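Local coordinates for acetyltransferase PA1377 (Pseudomonas aeruginosa, PDB 2VI7), which probably acts as an N-acetyltransferase of the GNAT family, its fold being that of enzymes that transfer acetyl groups from acetyl-coenzyme A, at residues A73-H78 / L111-N116; M91-A96 / S104-E109; A136-F141 / Y163-L168. One frame throughout, in Å; residues are numbered along the deposited sequence.

In the fold
The three contacts illustrate how a GNAT fold packs helices on one mixed sheet. Contacts 1 and 2 share helix 102-117, which lies against the neighbouring antiparallel strands 68-77 and 86-95; their centres are about 12 Å apart and they meet where Ala73 touches Val93. Along the chain, contact 2 falls between the segments of contact 1. Contact 3 follows later, setting helix 132-140 on strand 158-168, its centre about 14 Å from that of contact 1 and 12 Å from that of contact 2. The Asp115-Arg167 salt bridge joins contacts 1 and 3, and Tyr138 reaches Val93 in contact 2, so each helix is held on the sheet and also tied to the other's strand.

Contact 1: residues A73-H78 / L111-N116; sequences ASLEQH and LDIADN
Leu75 meets the helix through one methyl: its CD2 lies 3.6 Å from Ala114 CB, and the same carbon is 3.9 Å from Ala114 N, so the branch rests against both the small side chain and the helix backbone. Ile113 takes a looser part, with its CG2 4.4 Å from Leu75 CD2. Ile113 starts out toward the strand and then turns off, so only its branch methyl CG2 comes near. Leu75 extends across with CG placed anti to the main-chain nitrogen (chi1 171°), beside the carbonyl carbon. Leu75 and Ala114 are the nearest residues across the contact, their CA atoms 7.8 Å apart.

This is the helix-on-sheet layer of the GNAT fold, in which helix 102-117 packs on strand 68-77. The strand is fixed on both edges by backbone hydrogen bonds, Leu75 pairing with Leu59 and Glu76 with Ser88. Around the leucine, Leu110, Met118 and Ile89 add to the apolar environment, and Ile113 in turn touches Leu59. The alternation of the strand sends Ser74 and Glu76 to the other side of the sheet, where Glu76 forms a salt bridge with Arg57.

On the helix, the polar groups lie away from this apolar seam. Asn116 ND2 donates to Asp112 OD2 at 2.6 Å, with an N-H...O angle of 155°; the carboxylate oxygen is met almost end-on, and it lies close to the asparagine amide plane. The backbone follows the same one-turn spacing, Asn116 N reaching Asp112 O at 2.8 Å. Asp115, on another side of the helix, makes a salt bridge through OD2 with NH2 of Arg167 on strand 158-168.

Contact 2: residues M91-A96 / S104-E109; sequences MGVAVA and SRLLGE. With SO4 (sulfate ion), chain F.
The beta-alpha-beta unit at the centre of the GNAT fold, made of strand 86-95, helix 102-117 and strand 122-128, is closed here by Val93 meeting Leu106. Val93 CG2 does the touching, 3.8 Å from Leu106 CB and 3.9 Å from Leu106 CD1, so that one methyl settles beside the base and one branch of the leucine as the two side chains cross obliquely. A chi1 of -78°, which sets the CG of Leu106 anti to its carbonyl carbon, turns that branch inward. Further along the strand, Val95 CG2 makes a marginal contact with Leu106 CD1 at 4.5 Å.

Two residues before Leu106, in the first turn of the helix, a sulfate ion is held, probably from the crystallisation liquor. Ser104 N donates to sulfate O4 at 3.1 Å, with an N-H...O angle of 159°. A second hydrogen bond, from Ser104 OG to sulfate O4 at 3.0 Å, is less certain because the serine has two conformers. Gly101 N and Gly103 N bind the same ion. Backbone amides gathered round an anion at a helix start are consistent with the glycine-rich turn by which GNAT enzymes hold the pyrophosphate of acetyl-coenzyme A, and the helix end would probably strengthen their pull.

Tyr138 OH of helix 132-140 makes a hydrogen bond with Val93 N, and a bound azide, probably also from the crystallisation liquor, lies about 4 Å from the Val93 side chain. Leu107 packs on Leu137 and Tyr138 of that helix, whereas Leu106 reaches Leu61 and Ala63 of strand 58-65 and Leu10 of strand 8-12, placing helix 102-117 between the later helix and the first strands of the sheet.

Contact 3: residues A136-F141 / Y163-L168; sequences ALYRKF and YSMARL. With SO4 (sulfate ion), chain E.
Phe141 O, just past the end of helix 132-140, is approached by both Arg167 and a water. Arg167 NE donates to it at 2.7 Å, but the bond is weak because the N-H...O angle is only 129°; Arg167 CD lies nearly as close to the oxygen. The carbonyl oxygen sits at the guanidinium edge, near its plane. The water adds a long, weak bond to the same oxygen while accepting from Arg167 NH2 at 3.1 Å. A chi1 of 171° and a fully extended chain carry out to the helix end the guanidinium that also pairs with Asp115 of helix 102-117.

In this part of the GNAT fold, helix 132-140 lies over strand 158-168, which pairs antiparallel with strands 122-128 and 144-152. Met165 points from the strand toward the helix: its SD is 4.1 Å from Tyr138 CB, and a bend at chi3 (90°) brings CE to 4.0 Å from Arg139 CG, the two chains crossing at about a right angle. Arg139 then runs out to a sulfate, probably from the crystallisation liquor. Arg139 NE donates to sulfate O1 at 2.9 Å. A weaker bond to the same oxygen comes from its NH2, and Thr145 OG1 binds the ion as well.

Contact 1: residues A73-H78 / L111-N116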
ATOM      1  N   ALA A  73      -3.555  -3.977 -17.155  1.00 30.38           N
ATOM      2  CA  ALA A  73      -3.815  -3.043 -16.057  1.00 28.94           C
ATOM      3  C   ALA A  73      -4.779  -3.712 -15.083  1.00 27.78           C
ATOM      4  O   ALA A  73      -5.578  -4.552 -15.478  1.00 27.48           O
ATOM      5  CB  ALA A  73      -4.416  -1.743 -16.592  1.00 27.87           C
ATOM      6  N   SER A  74      -4.696  -3.344 -13.812  1.00 27.11           N
ATOM      7  CA  SER A  74      -5.556  -3.941 -12.810  1.00 28.06           C
ATOM      8  C   SER A  74      -6.129  -2.925 -11.831  1.00 28.07           C
ATOM      9  O   SER A  74      -5.490  -1.922 -11.506  1.00 28.12           O
ATOM     10  CB  SER A  74      -4.782  -4.999 -12.027  1.00 29.56           C
ATOM     11  OG  SER A  74      -3.726  -4.394 -11.297  1.00 33.34           O
ATOM     12  N   LEU A  75      -7.347  -3.204 -11.376  1.00 27.84           N
ATOM     13  CA  LEU A  75      -8.057  -2.367 -10.412  1.00 26.55           C
ATOM     14  C   LEU A  75      -8.398  -3.258  -9.228  1.00 27.19           C
ATOM     15  O   LEU A  75      -8.956  -4.338  -9.403  1.00 27.33           O
ATOM     16  CB  LEU A  75      -9.353  -1.819 -11.020  1.00 25.62           C
ATOM     17  CG  LEU A  75     -10.308  -1.090 -10.057  1.00 24.89           C
ATOM     18  CD1 LEU A  75      -9.616   0.136  -9.455  1.00 24.01           C
ATOM     19  CD2 LEU A  75     -11.570  -0.678 -10.792  1.00 22.30           C
ATOM     20  N   GLU A  76      -8.044  -2.816  -8.027  1.00 28.38           N
ATOM     21  CA  GLU A  76      -8.333  -3.582  -6.823  1.00 29.74           C
ATOM     22  C   GLU A  76      -8.942  -2.738  -5.703  1.00 28.99           C
ATOM     23  O   GLU A  76      -8.314  -1.819  -5.169  1.00 29.22           O
ATOM     24  CB  GLU A  76      -7.068  -4.289  -6.317  1.00 32.09           C
ATOM     25  CG  GLU A  76      -7.239  -4.907  -4.939  1.00 37.60           C
ATOM     26  CD  GLU A  76      -6.036  -5.708  -4.497  1.00 41.68           C
ATOM     27  OE1 GLU A  76      -4.923  -5.417  -4.979  1.00 44.02           O
ATOM     28  OE2 GLU A  76      -6.199  -6.618  -3.654  1.00 44.23           O
ATOM     29  N   GLN A  77     -10.186  -3.057  -5.363  1.00 28.57           N
ATOM     30  CA  GLN A  77     -10.882  -2.364  -4.296  1.00 28.42           C
ATOM     31  C   GLN A  77     -10.143  -2.730  -3.024  1.00 28.58           C
ATOM     32  O   GLN A  77      -9.846  -3.901  -2.790  1.00 29.58           O
ATOM     33  CB  GLN A  77     -12.331  -2.838  -4.211  1.00 27.98           C
ATOM     34  CG  GLN A  77     -13.097  -2.247  -3.048  1.00 29.62           C
ATOM     35  CD  GLN A  77     -14.516  -2.744  -2.995  1.00 31.37           C
ATOM     36  OE1 GLN A  77     -14.761  -3.951  -3.025  1.00 36.27           O
ATOM     37  NE2 GLN A  77     -15.465  -1.823  -2.914  1.00 33.17           N
ATOM     38  N   HIS A  78      -9.831  -1.741  -2.199  1.00 27.22           N
ATOM     39  CA  HIS A  78      -9.106  -2.031  -0.977  1.00 26.58           C
ATOM     40  C   HIS A  78      -9.891  -2.992  -0.083  1.00 27.24           C
ATOM     41  O   HIS A  78     -11.098  -2.820   0.116  1.00 27.28           O
ATOM     42  CB  HIS A  78      -8.790  -0.739  -0.229  1.00 26.28           C
ATOM     43  CG  HIS A  78      -7.688  -0.889   0.770  1.00 27.09           C
ATOM     44  ND1 HIS A  78      -7.801  -1.687   1.887  1.00 29.32           N
ATOM     45  CD2 HIS A  78      -6.431  -0.387   0.794  1.00 27.17           C
ATOM     46  CE1 HIS A  78      -6.661  -1.674   2.554  1.00 29.72           C
ATOM     47  NE2 HIS A  78      -5.813  -0.892   1.911  1.00 28.61           N
ATOM     48  N   LEU A 111     -11.822   2.434 -15.161  1.00 24.07           N
ATOM     49  CA  LEU A 111     -12.517   3.538 -14.514  1.00 24.37           C
ATOM     50  C   LEU A 111     -14.026   3.427 -14.689  1.00 26.53           C
ATOM     51  O   LEU A 111     -14.784   3.933 -13.865  1.00 26.59           O
ATOM     52  CB  LEU A 111     -12.012   4.869 -15.071  1.00 22.30           C
ATOM     53  CG  LEU A 111     -10.547   5.152 -14.746  1.00 20.28           C
ATOM     54  CD1 LEU A 111     -10.125   6.494 -15.312  1.00 19.16           C
ATOM     55  CD2 LEU A 111     -10.363   5.112 -13.241  1.00 20.57           C
ATOM     56  N   ASP A 112     -14.455   2.776 -15.771  1.00 28.07           N
ATOM     57  CA  ASP A 112     -15.873   2.559 -16.024  1.00 28.50           C
ATOM     58  C   ASP A 112     -16.358   1.578 -14.954  1.00 29.69           C
ATOM     59  O   ASP A 112     -17.428   1.754 -14.367  1.00 30.59           O
ATOM     60  CB  ASP A 112     -16.094   1.942 -17.410  1.00 31.71           C
ATOM     61  CG  ASP A 112     -17.564   1.557 -17.657  1.00 35.68           C
ATOM     62  OD1 ASP A 112     -17.832   0.425 -18.130  1.00 37.27           O
ATOM     63  OD2 ASP A 112     -18.452   2.389 -17.373  1.00 37.05           O
ATOM     64  N   ILE A 113     -15.556   0.545 -14.705  1.00 28.39           N
ATOM     65  CA  ILE A 113     -15.877  -0.459 -13.702  1.00 28.37           C
ATOM     66  C   ILE A 113     -15.877   0.168 -12.307  1.00 28.02           C
ATOM     67  O   ILE A 113     -16.757  -0.107 -11.489  1.00 28.98           O
ATOM     68  CB  ILE A 113     -14.845  -1.609 -13.708  1.00 28.45           C
ATOM     69  CG1 ILE A 113     -14.878  -2.348 -15.046  1.00 28.77           C
ATOM     70  CG2 ILE A 113     -15.121  -2.553 -12.548  1.00 28.13           C
ATOM     71  CD1 ILE A 113     -16.200  -3.023 -15.357  1.00 31.36           C
ATOM     72  N   ALA A 114     -14.877   1.008 -12.052  1.00 26.93           N
ATOM     73  CA  ALA A 114     -14.727   1.675 -10.771  1.00 25.17           C
ATOM     74  C   ALA A 114     -15.883   2.623 -10.498  1.00 25.75           C
ATOM     75  O   ALA A 114     -16.437   2.635  -9.400  1.00 26.51           O
ATOM     76  CB  ALA A 114     -13.401   2.441 -10.738  1.00 23.70           C
ATOM     77  N   ASP A 115     -16.259   3.402 -11.508  1.00 25.99           N
ATOM     78  CA  ASP A 115     -17.336   4.373 -11.356  1.00 25.86           C
ATOM     79  C   ASP A 115     -18.737   3.797 -11.393  1.00 25.62           C
ATOM     80  O   ASP A 115     -19.520   3.984 -10.471  1.00 26.46           O
ATOM     81  CB  ASP A 115     -17.291   5.450 -12.450  1.00 27.42           C
ATOM     82  CG  ASP A 115     -16.005   6.233 -12.473  1.00 28.16           C
ATOM     83  OD1 ASP A 115     -15.222   6.141 -11.510  1.00 32.08           O
ATOM     84  OD2 ASP A 115     -15.790   6.957 -13.470  1.00 28.33           O
ATOM     85  N   ASN A 116     -19.046   3.097 -12.475  1.00 26.18           N
ATOM     86  CA  ASN A 116     -20.388   2.587 -12.686  1.00 25.81           C
ATOM     87  C   ASN A 116     -20.790   1.256 -12.111  1.00 25.33           C
ATOM     88  O   ASN A 116     -21.977   0.970 -12.007  1.00 26.22           O
ATOM     89  CB  ASN A 116     -20.682   2.626 -14.182  1.00 25.37           C
ATOM     90  CG  ASN A 116     -20.475   4.007 -14.757  1.00 26.26           C
ATOM     91  OD1 ASN A 116     -21.024   4.986 -14.245  1.00 26.64           O
ATOM     92  ND2 ASN A 116     -19.677   4.102 -15.813  1.00 25.94           N
TER

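Contact 2: residues M91-A96 / S104-E109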
ATOM      1  N   MET A  91       1.067   0.919 -10.242  1.00 29.01           N
ATOM      2  CA  MET A  91       1.917   1.803 -11.049  1.00 29.54           C
ATOM      3  C   MET A  91       1.187   2.124 -12.349  1.00 30.53           C
ATOM      4  O   MET A  91       1.726   2.753 -13.268  1.00 30.95           O
ATOM      5  CB  MET A  91       3.259   1.135 -11.350  1.00 28.83           C
ATOM      6  CG  MET A  91       4.210   1.045 -10.168  1.00 27.07           C
ATOM      7  SD  MET A  91       5.008   2.608  -9.740  1.00 31.01           S
ATOM      8  CE  MET A  91       5.418   3.274 -11.342  1.00 25.97           C
ATOM      9  N   GLY A  92      -0.057   1.665 -12.411  1.00 30.99           N
ATOM     10  CA  GLY A  92      -0.892   1.921 -13.562  1.00 31.45           C
ATOM     11  C   GLY A  92      -0.893   0.941 -14.716  1.00 32.24           C
ATOM     12  O   GLY A  92      -0.830  -0.278 -14.562  1.00 32.52           O
ATOM     13  N   VAL A  93      -0.959   1.532 -15.899  1.00 33.04           N
ATOM     14  CA  VAL A  93      -1.038   0.845 -17.170  1.00 34.58           C
ATOM     15  C   VAL A  93       0.324   0.341 -17.707  1.00 36.79           C
ATOM     16  O   VAL A  93       1.290   1.106 -17.804  1.00 38.15           O
ATOM     17  CB  VAL A  93      -1.746   1.826 -18.160  1.00 34.17           C
ATOM     18  CG1 VAL A  93      -0.829   2.262 -19.248  1.00 35.30           C
ATOM     19  CG2 VAL A  93      -2.983   1.217 -18.716  1.00 34.29           C
ATOM     20  N   ALA A  94       0.399  -0.952 -18.033  1.00 37.94           N
ATOM     21  CA  ALA A  94       1.617  -1.579 -18.571  1.00 38.68           C
ATOM     22  C   ALA A  94       1.395  -1.794 -20.060  1.00 40.08           C
ATOM     23  O   ALA A  94       0.702  -2.733 -20.453  1.00 39.12           O
ATOM     24  CB  ALA A  94       1.863  -2.909 -17.891  1.00 37.86           C
ATOM     25  N   VAL A  95       1.994  -0.939 -20.887  1.00 42.51           N
ATOM     26  CA  VAL A  95       1.796  -1.028 -22.330  1.00 44.98           C
ATOM     27  C   VAL A  95       3.045  -1.230 -23.188  1.00 46.54           C
ATOM     28  O   VAL A  95       4.084  -0.592 -22.974  1.00 45.05           O
ATOM     29  CB  VAL A  95       1.052   0.227 -22.836  1.00 44.88           C
ATOM     30  CG1 VAL A  95       0.720   0.087 -24.309  1.00 46.35           C
ATOM     31  CG2 VAL A  95      -0.213   0.427 -22.038  1.00 44.83           C
ATOM     32  N   ALA A  96       2.905  -2.119 -24.174  1.00 49.23           N
ATOM     33  CA  ALA A  96       3.975  -2.434 -25.117  1.00 52.43           C
ATOM     34  C   ALA A  96       4.103  -1.270 -26.094  1.00 54.43           C
ATOM     35  O   ALA A  96       5.185  -0.692 -26.253  1.00 54.11           O
ATOM     36  CB  ALA A  96       3.650  -3.713 -25.882  1.00 50.64           C
ATOM     37  N   SER A 104      -4.981   4.289 -22.772  0.50 31.85           N
ATOM     38  CA  SER A 104      -6.274   4.935 -22.579  0.50 32.32           C
ATOM     39  C   SER A 104      -7.412   3.926 -22.638  0.50 31.90           C
ATOM     40  O   SER A 104      -8.392   4.045 -21.906  0.50 32.23           O
ATOM     41  CB  SER A 104      -6.495   6.010 -23.643  0.50 32.15           C
ATOM     42  OG  SER A 104      -6.602   5.429 -24.929  0.50 33.80           O
ATOM     43  N   ARG A 105      -7.279   2.940 -23.520  1.00 31.51           N
ATOM     44  CA  ARG A 105      -8.284   1.899 -23.682  1.00 30.94           C
ATOM     45  C   ARG A 105      -8.460   1.146 -22.366  1.00 29.57           C
ATOM     46  O   ARG A 105      -9.570   1.019 -21.838  1.00 27.78           O
ATOM     47  CB  ARG A 105      -7.826   0.936 -24.774  1.00 33.43           C
ATOM     48  CG  ARG A 105      -8.880  -0.025 -25.283  1.00 38.75           C
ATOM     49  CD  ARG A 105      -9.733   0.595 -26.379  1.00 42.28           C
ATOM     50  NE  ARG A 105     -10.570  -0.407 -27.041  1.00 46.88           N
ATOM     51  CZ  ARG A 105     -11.608  -1.019 -26.471  1.00 49.08           C
ATOM     52  NH1 ARG A 105     -12.305  -1.921 -27.155  1.00 50.82           N
ATOM     53  NH2 ARG A 105     -11.957  -0.727 -25.222  1.00 50.60           N
ATOM     54  N   LEU A 106      -7.341   0.651 -21.846  1.00 28.84           N
ATOM     55  CA  LEU A 106      -7.318  -0.095 -20.597  1.00 27.86           C
ATOM     56  C   LEU A 106      -7.807   0.732 -19.409  1.00 27.40           C
ATOM     57  O   LEU A 106      -8.675   0.284 -18.658  1.00 28.05           O
ATOM     58  CB  LEU A 106      -5.891  -0.597 -20.308  1.00 26.94           C
ATOM     59  CG  LEU A 106      -5.350  -1.832 -21.042  1.00 25.79           C
ATOM     60  CD1 LEU A 106      -3.841  -1.911 -20.864  1.00 25.92           C
ATOM     61  CD2 LEU A 106      -6.023  -3.090 -20.512  1.00 25.45           C
ATOM     62  N   LEU A 107      -7.251   1.933 -19.248  1.00 25.69           N
ATOM     63  CA  LEU A 107      -7.598   2.800 -18.126  1.00 25.43           C
ATOM     64  C   LEU A 107      -9.049   3.262 -18.152  1.00 26.04           C
ATOM     65  O   LEU A 107      -9.743   3.201 -17.141  1.00 27.01           O
ATOM     66  CB  LEU A 107      -6.653   4.014 -18.072  1.00 22.46           C
ATOM     67  CG  LEU A 107      -6.806   4.942 -16.858  1.00 21.39           C
ATOM     68  CD1 LEU A 107      -6.698   4.126 -15.570  1.00 19.64           C
ATOM     69  CD2 LEU A 107      -5.761   6.049 -16.894  1.00 20.11           C
ATOM     70  N   GLY A 108      -9.502   3.722 -19.311  1.00 26.47           N
ATOM     71  CA  GLY A 108     -10.869   4.176 -19.432  1.00 27.29           C
ATOM     72  C   GLY A 108     -11.836   3.093 -19.001  1.00 29.50           C
ATOM     73  O   GLY A 108     -12.843   3.364 -18.352  1.00 31.02           O
ATOM     74  N   GLU A 109     -11.512   1.850 -19.339  1.00 30.17           N
ATOM     75  CA  GLU A 109     -12.364   0.719 -19.006  1.00 30.29           C
ATOM     76  C   GLU A 109     -12.319   0.342 -17.526  1.00 29.20           C
ATOM     77  O   GLU A 109     -13.332  -0.073 -16.973  1.00 29.40           O
ATOM     78  CB  GLU A 109     -11.983  -0.489 -19.862  1.00 33.67           C
ATOM     79  CG  GLU A 109     -13.001  -1.619 -19.833  1.00 39.01           C
ATOM     80  CD  GLU A 109     -14.108  -1.430 -20.858  1.00 42.21           C
ATOM     81  OE1 GLU A 109     -14.175  -0.337 -21.467  1.00 42.66           O
ATOM     82  OE2 GLU A 109     -14.901  -2.377 -21.045  1.00 44.06           O
TER
HETATM   83  S   SO4 F1173      -2.144   5.824 -25.102  1.00 60.12           S
HETATM   84  O1  SO4 F1173      -1.602   4.534 -24.600  1.00 60.62           O
HETATM   85  O2  SO4 F1173      -1.702   6.930 -24.219  1.00 60.12           O
HETATM   86  O3  SO4 F1173      -1.624   6.093 -26.464  1.00 60.98           O
HETATM   87  O4  SO4 F1173      -3.627   5.751 -25.144  1.00 59.83           O

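Contact 3: residues A136-F141 / Y163-L168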
ATOM      1  N   ALA A 136       0.450  12.262 -18.518  1.00 24.49           N
ATOM      2  CA  ALA A 136      -0.512  12.935 -19.374  1.00 24.88           C
ATOM      3  C   ALA A 136      -1.771  12.086 -19.469  1.00 24.78           C
ATOM      4  O   ALA A 136      -2.883  12.614 -19.472  1.00 25.05           O
ATOM      5  CB  ALA A 136       0.088  13.160 -20.770  1.00 23.29           C
ATOM      6  N   LEU A 137      -1.587  10.770 -19.538  1.00 24.03           N
ATOM      7  CA  LEU A 137      -2.703   9.834 -19.623  1.00 25.05           C
ATOM      8  C   LEU A 137      -3.566   9.856 -18.353  1.00 25.05           C
ATOM      9  O   LEU A 137      -4.790   9.967 -18.427  1.00 26.16           O
ATOM     10  CB  LEU A 137      -2.184   8.410 -19.874  1.00 23.95           C
ATOM     11  CG  LEU A 137      -3.234   7.291 -19.811  1.00 23.25           C
ATOM     12  CD1 LEU A 137      -4.241   7.482 -20.918  1.00 22.00           C
ATOM     13  CD2 LEU A 137      -2.571   5.938 -19.954  1.00 24.11           C
ATOM     14  N   TYR A 138      -2.927   9.755 -17.192  1.00 23.73           N
ATOM     15  CA  TYR A 138      -3.645   9.755 -15.930  1.00 23.01           C
ATOM     16  C   TYR A 138      -4.322  11.096 -15.692  1.00 23.83           C
ATOM     17  O   TYR A 138      -5.417  11.150 -15.148  1.00 23.76           O
ATOM     18  CB  TYR A 138      -2.686   9.408 -14.791  1.00 21.92           C
ATOM     19  CG  TYR A 138      -1.964   8.085 -15.016  1.00 22.11           C
ATOM     20  CD1 TYR A 138      -2.636   6.986 -15.551  1.00 21.39           C
ATOM     21  CD2 TYR A 138      -0.612   7.932 -14.695  1.00 23.41           C
ATOM     22  CE1 TYR A 138      -1.984   5.768 -15.763  1.00 23.49           C
ATOM     23  CE2 TYR A 138       0.054   6.710 -14.901  1.00 22.97           C
ATOM     24  CZ  TYR A 138      -0.641   5.635 -15.439  1.00 23.71           C
ATOM     25  OH  TYR A 138      -0.003   4.435 -15.670  1.00 24.34           O
ATOM     26  N   ARG A 139      -3.673  12.180 -16.102  1.00 24.24           N
ATOM     27  CA  ARG A 139      -4.259  13.512 -15.946  1.00 24.77           C
ATOM     28  C   ARG A 139      -5.472  13.655 -16.866  1.00 24.90           C
ATOM     29  O   ARG A 139      -6.445  14.314 -16.516  1.00 24.58           O
ATOM     30  CB  ARG A 139      -3.231  14.595 -16.278  1.00 24.44           C
ATOM     31  CG  ARG A 139      -2.246  14.847 -15.167  1.00 24.10           C
ATOM     32  CD  ARG A 139      -1.173  15.821 -15.595  1.00 26.17           C
ATOM     33  NE  ARG A 139      -0.322  16.203 -14.470  1.00 27.19           N
ATOM     34  CZ  ARG A 139       0.828  16.855 -14.597  1.00 28.25           C
ATOM     35  NH1 ARG A 139       1.273  17.195 -15.798  1.00 29.42           N
ATOM     36  NH2 ARG A 139       1.529  17.182 -13.524  1.00 31.60           N
ATOM     37  N   LYS A 140      -5.402  13.045 -18.045  1.00 25.54           N
ATOM     38  CA  LYS A 140      -6.507  13.076 -18.994  1.00 24.72           C
ATOM     39  C   LYS A 140      -7.756  12.471 -18.348  1.00 25.94           C
ATOM     40  O   LYS A 140      -8.871  12.932 -18.594  1.00 28.02           O
ATOM     41  CB  LYS A 140      -6.145  12.266 -20.242  1.00 24.83           C
ATOM     42  CG  LYS A 140      -7.343  11.863 -21.087  1.00 25.95           C
ATOM     43  CD  LYS A 140      -6.956  10.919 -22.207  1.00 27.65           C
ATOM     44  CE  LYS A 140      -8.184  10.218 -22.787  1.00 29.85           C
ATOM     45  NZ  LYS A 140      -9.263  11.164 -23.210  1.00 31.51           N
ATOM     46  N   PHE A 141      -7.563  11.441 -17.523  1.00 25.69           N
ATOM     47  CA  PHE A 141      -8.674  10.757 -16.857  1.00 24.47           C
ATOM     48  C   PHE A 141      -9.070  11.278 -15.480  1.00 23.51           C
ATOM     49  O   PHE A 141      -9.749  10.583 -14.730  1.00 23.45           O
ATOM     50  CB  PHE A 141      -8.406   9.243 -16.761  1.00 25.15           C
ATOM     51  CG  PHE A 141      -8.618   8.498 -18.064  1.00 25.53           C
ATOM     52  CD1 PHE A 141      -7.576   8.352 -18.986  1.00 24.17           C
ATOM     53  CD2 PHE A 141      -9.878   7.997 -18.399  1.00 24.02           C
ATOM     54  CE1 PHE A 141      -7.791   7.724 -20.222  1.00 24.81           C
ATOM     55  CE2 PHE A 141     -10.103   7.367 -19.637  1.00 25.03           C
ATOM     56  CZ  PHE A 141      -9.060   7.230 -20.549  1.00 24.81           C
ATOM     57  N   TYR A 163       5.066  10.004  -8.489  1.00 20.37           N
ATOM     58  CA  TYR A 163       4.016  10.926  -8.111  1.00 22.33           C
ATOM     59  C   TYR A 163       2.890  10.021  -7.620  1.00 22.89           C
ATOM     60  O   TYR A 163       2.566   9.010  -8.249  1.00 23.90           O
ATOM     61  CB  TYR A 163       3.528  11.739  -9.312  1.00 21.81           C
ATOM     62  CG  TYR A 163       4.445  12.871  -9.692  1.00 22.36           C
ATOM     63  CD1 TYR A 163       4.816  13.087 -11.013  1.00 21.90           C
ATOM     64  CD2 TYR A 163       4.941  13.734  -8.725  1.00 24.27           C
ATOM     65  CE1 TYR A 163       5.664  14.143 -11.358  1.00 23.94           C
ATOM     66  CE2 TYR A 163       5.789  14.790  -9.059  1.00 24.11           C
ATOM     67  CZ  TYR A 163       6.148  14.986 -10.376  1.00 23.96           C
ATOM     68  OH  TYR A 163       7.007  16.020 -10.690  1.00 27.66           O
ATOM     69  N   SER A 164       2.329  10.360  -6.472  1.00 22.85           N
ATOM     70  CA  SER A 164       1.217   9.608  -5.920  1.00 23.41           C
ATOM     71  C   SER A 164      -0.012  10.363  -6.422  1.00 23.28           C
ATOM     72  O   SER A 164      -0.187  11.527  -6.090  1.00 23.25           O
ATOM     73  CB  SER A 164       1.273   9.643  -4.397  1.00 23.70           C
ATOM     74  OG  SER A 164       0.264   8.819  -3.853  1.00 32.24           O
ATOM     75  N   MET A 165      -0.843   9.717  -7.235  1.00 23.45           N
ATOM     76  CA  MET A 165      -2.027  10.372  -7.773  1.00 23.00           C
ATOM     77  C   MET A 165      -3.338   9.723  -7.358  1.00 24.25           C
ATOM     78  O   MET A 165      -3.388   8.556  -6.994  1.00 25.99           O
ATOM     79  CB  MET A 165      -1.955  10.421  -9.291  1.00 22.74           C
ATOM     80  CG  MET A 165      -0.712  11.118  -9.831  1.00 22.44           C
ATOM     81  SD  MET A 165      -0.696  11.096 -11.617  1.00 23.60           S
ATOM     82  CE  MET A 165      -1.553  12.626 -11.969  1.00 23.22           C
ATOM     83  N   ALA A 166      -4.405  10.504  -7.405  1.00 24.10           N
ATOM     84  CA  ALA A 166      -5.716  10.016  -7.038  1.00 24.19           C
ATOM     85  C   ALA A 166      -6.758  10.702  -7.896  1.00 24.64           C
ATOM     86  O   ALA A 166      -6.595  11.856  -8.277  1.00 25.46           O
ATOM     87  CB  ALA A 166      -5.987  10.293  -5.564  1.00 23.99           C
ATOM     88  N   ARG A 167      -7.819   9.969  -8.213  1.00 24.74           N
ATOM     89  CA  ARG A 167      -8.928  10.492  -8.992  1.00 24.21           C
ATOM     90  C   ARG A 167     -10.154  10.361  -8.102  1.00 26.12           C
ATOM     91  O   ARG A 167     -10.522   9.261  -7.712  1.00 26.86           O
ATOM     92  CB  ARG A 167      -9.095   9.673 -10.263  1.00 21.39           C
ATOM     93  CG  ARG A 167     -10.342   9.963 -11.068  1.00 21.58           C
ATOM     94  CD  ARG A 167     -10.317   9.060 -12.281  1.00 22.59           C
ATOM     95  NE  ARG A 167     -11.472   9.133 -13.175  1.00 22.28           N
ATOM     96  CZ  ARG A 167     -12.648   8.550 -12.968  1.00 21.23           C
ATOM     97  NH1 ARG A 167     -12.880   7.840 -11.873  1.00 22.42           N
ATOM     98  NH2 ARG A 167     -13.580   8.633 -13.899  1.00 20.25           N
ATOM     99  N   LEU A 168     -10.765  11.493  -7.762  1.00 29.13           N
ATOM    100  CA  LEU A 168     -11.949  11.506  -6.900  1.00 30.79           C
ATOM    101  C   LEU A 168     -13.260  11.669  -7.667  1.00 33.27           C
ATOM    102  O   LEU A 168     -13.349  12.370  -8.676  1.00 33.81           O
ATOM    103  CB  LEU A 168     -11.835  12.608  -5.836  1.00 29.07           C
ATOM    104  CG  LEU A 168     -10.781  12.422  -4.745  1.00 28.43           C
ATOM    105  CD1 LEU A 168     -10.662  13.694  -3.958  1.00 29.04           C
ATOM    106  CD2 LEU A 168     -11.157  11.273  -3.835  1.00 28.15           C
TER
HETATM  107  S   SO4 E1172      -1.608  17.701 -11.310  1.00 32.56           S
HETATM  108  O1  SO4 E1172      -1.034  16.390 -11.654  1.00 33.44           O
HETATM  109  O2  SO4 E1172      -2.436  17.589 -10.092  1.00 31.01           O
HETATM  110  O3  SO4 E1172      -0.520  18.683 -11.068  1.00 34.20           O
HETATM  111  O4  SO4 E1172      -2.454  18.112 -12.436  1.00 32.96           O
HETATM  112  O   HOH W   1     -12.801  10.347 -16.399  1.00 55.40           O